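Local coordinates for cell surface protein (Faecalibacterium prausnitzii A2-165, PDB 4GT6) that is of unknown function but, as the BspA-type leucine-rich repeat part of a larger extracellular protein, probably binds other proteins, at residues Ser13-Leu18 / Lys28-Glu33. Numbering follows the deposited sequence. Where two conformers were deposited one is given.
Sequences SYQFIL and KYTGNE
Tyr-29 CD1 rests over one face of the Tyr-14 ring, displaced toward its rim and 3.5 Å from Tyr-14 CZ. The two rings cross with planes at 45° and centroids 5.0 Å apart. Tyr-29 reaches its neighbour because CG stands anti to the backbone N (chi1 170°), which also brings CE1 to within 3.7 Å of Ser-13 CB. On the other face of the strands the Gln-15 and Lys-28 side chains, the latter in one of its two conformers, run side by side, both extended; the amide oxygen OE1 of Gln-15 meets Lys-28 CD, a contact with the methylene chain, not with the charge. The backbones form a beta hairpin of strands 14-18 and 24-29 near the N-terminal end of the curved leucine-rich repeat chain. Tyr-14 and Tyr-29 form a non-hydrogen-bonded antiparallel pair, Gln-15 and Lys-28 a hydrogen-bonded one. Gln-15 N donates to Lys-28 O at 2.9 Å, whereas the return bond from Lys-28 N to Gln-15 O is weak. At the start of one strand and the end of the other, Thr-30 N bonds to Ser-13 O at 2.8 Å, and a water joins Ser-13 OG to Thr-30 OG1. Farther along, Tyr-29 OH donates to the anti lone pair of Glu-33 OE1 (2.6 Å) and accepts from Glu-33 N, while Gly-31 N sits over the centre of the Tyr-29 ring. An alanine in place of Tyr-29 would probably uncover a face of the Tyr-14 ring and deprive Glu-33 N and OE1 of their hydroxyl partner. A second water links Tyr-14 OH to Glu-33 OE1. Ile-36 of strand 35-37 touches both tyrosines, and the Phe-59 ring meets that of Tyr-29.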
loop_
_atom_site.group_PDB
_atom_site.type_symbol
_atom_site.label_atom_id
_atom_site.label_comp_id
_atom_site.label_asym_id
_atom_site.label_seq_id
_atom_site.Cartn_x
_atom_site.Cartn_y
_atom_site.Cartn_z
ATOM N N SER A 13 36.967 -5.443 7.977
ATOM C CA SER A 13 35.690 -6.066 8.338
ATOM C C SER A 13 34.747 -6.294 7.145
ATOM O O SER A 13 33.635 -6.753 7.349
ATOM C CB SER A 13 34.976 -5.196 9.367
ATOM O OG SER A 13 35.780 -5.110 10.526
ATOM N N TYR A 14 35.196 -6.009 5.911
ATOM C CA TYR A 14 34.368 -6.148 4.731
ATOM C C TYR A 14 34.926 -7.149 3.736
ATOM O O TYR A 14 36.132 -7.211 3.503
ATOM C CB TYR A 14 34.231 -4.771 4.037
ATOM C CG TYR A 14 33.382 -3.804 4.833
ATOM C CD1 TYR A 14 32.002 -3.763 4.672
ATOM C CD2 TYR A 14 33.959 -2.943 5.766
ATOM C CE1 TYR A 14 31.213 -2.894 5.422
ATOM C CE2 TYR A 14 33.179 -2.076 6.529
ATOM C CZ TYR A 14 31.805 -2.044 6.338
ATOM O OH TYR A 14 31.016 -1.210 7.084
ATOM N N GLN A 15 34.037 -7.922 3.153
ATOM C CA GLN A 15 34.355 -8.799 2.039
ATOM C C GLN A 15 33.738 -8.176 0.802
ATOM O O GLN A 15 32.720 -7.472 0.895
ATOM C CB GLN A 15 33.843 -10.218 2.241
ATOM C CG GLN A 15 34.474 -10.904 3.453
ATOM C CD GLN A 15 33.994 -12.313 3.623
ATOM O OE1 GLN A 15 33.192 -12.838 2.833
ATOM N NE2 GLN A 15 34.474 -12.959 4.682
ATOM N N PHE A 16 34.319 -8.463 -0.351
ATOM C CA PHE A 16 33.871 -7.855 -1.592
ATOM C C PHE A 16 34.229 -8.705 -2.786
ATOM O O PHE A 16 35.124 -9.564 -2.725
ATOM C CB PHE A 16 34.492 -6.437 -1.749
ATOM C CG PHE A 16 36.009 -6.427 -1.818
ATOM C CD1 PHE A 16 36.777 -6.403 -0.653
ATOM C CD2 PHE A 16 36.669 -6.486 -3.049
ATOM C CE1 PHE A 16 38.179 -6.439 -0.716
ATOM C CE2 PHE A 16 38.074 -6.515 -3.108
ATOM C CZ PHE A 16 38.817 -6.455 -1.944
ATOM N N ILE A 17 33.541 -8.437 -3.879
ATOM C CA ILE A 17 33.804 -9.052 -5.184
ATOM C C ILE A 17 34.215 -7.917 -6.145
ATOM O O ILE A 17 33.938 -6.739 -5.870
ATOM C CB ILE A 17 32.618 -9.894 -5.717
ATOM C CG1 ILE A 17 31.351 -9.025 -5.954
ATOM C CG2 ILE A 17 32.352 -11.106 -4.795
ATOM C CD1 ILE A 17 30.225 -9.672 -6.784
ATOM N N LEU A 18 34.859 -8.280 -7.256
ATOM C CA LEU A 18 35.318 -7.315 -8.251
ATOM C C LEU A 18 34.352 -7.266 -9.408
ATOM O O LEU A 18 33.916 -8.305 -9.913
ATOM C CB LEU A 18 36.753 -7.665 -8.715
ATOM C CG LEU A 18 37.781 -7.878 -7.581
ATOM C CD1 LEU A 18 39.137 -8.347 -8.134
ATOM C CD2 LEU A 18 37.956 -6.617 -6.719
ATOM N N LYS A 28 29.834 -8.829 2.236
ATOM C CA LYS A 28 29.696 -9.278 3.626
ATOM C C LYS A 28 30.332 -8.268 4.567
ATOM O O LYS A 28 31.315 -7.612 4.209
ATOM C CB LYS A 28 30.371 -10.669 3.811
ATOM C CG LYS A 28 30.063 -11.378 5.144
ATOM C CD LYS A 28 30.728 -12.764 5.233
ATOM C CE LYS A 28 30.127 -13.575 6.358
ATOM N NZ LYS A 28 30.534 -15.004 6.297
ATOM N N TYR A 29 29.779 -8.161 5.775
ATOM C CA TYR A 29 30.334 -7.339 6.836
ATOM C C TYR A 29 30.512 -8.271 8.034
ATOM O O TYR A 29 29.539 -8.915 8.439
ATOM C CB TYR A 29 29.450 -6.141 7.164
ATOM C CG TYR A 29 29.896 -5.437 8.426
ATOM C CD1 TYR A 29 31.069 -4.681 8.450
ATOM C CD2 TYR A 29 29.155 -5.535 9.599
ATOM C CE1 TYR A 29 31.456 -3.987 9.595
ATOM C CE2 TYR A 29 29.538 -4.854 10.755
ATOM C CZ TYR A 29 30.678 -4.070 10.741
ATOM O OH TYR A 29 31.033 -3.376 11.863
ATOM N N THR A 30 31.734 -8.351 8.587
ATOM C CA THR A 30 32.021 -9.313 9.671
ATOM C C THR A 30 32.252 -8.637 11.031
ATOM O O THR A 30 32.625 -9.318 11.999
ATOM C CB THR A 30 33.247 -10.158 9.284
ATOM O OG1 THR A 30 34.389 -9.300 9.206
ATOM C CG2 THR A 30 33.042 -10.917 7.979
ATOM N N GLY A 31 32.006 -7.331 11.111
ATOM C CA GLY A 31 32.166 -6.607 12.372
ATOM C C GLY A 31 30.901 -6.589 13.225
ATOM O O GLY A 31 29.953 -7.337 12.976
ATOM N N ASN A 32 30.872 -5.721 14.228
ATOM C CA ASN A 32 29.727 -5.609 15.133
ATOM C C ASN A 32 29.519 -4.142 15.570
ATOM O O ASN A 32 28.986 -3.890 16.645
ATOM C CB ASN A 32 29.889 -6.533 16.368
ATOM C CG ASN A 32 31.136 -6.272 17.177
ATOM O OD1 ASN A 32 31.696 -5.175 17.167
ATOM N ND2 ASN A 32 31.603 -7.293 17.881
ATOM N N GLU A 33 29.891 -3.188 14.724
ATOM C CA GLU A 33 29.705 -1.757 15.035
ATOM C C GLU A 33 28.230 -1.363 15.039
ATOM O O GLU A 33 27.417 -2.013 14.371
ATOM C CB GLU A 33 30.434 -0.890 13.984
ATOM C CG GLU A 33 31.932 -1.147 13.906
ATOM C CD GLU A 33 32.543 -0.561 12.647
ATOM O OE1 GLU A 33 32.422 -1.181 11.562
ATOM O OE2 GLU A 33 33.087 0.560 12.739
HETATM O O HOH W 1 35.844 -7.952 11.647
HETATM O O HOH W 2 32.106 0.163 9.213
#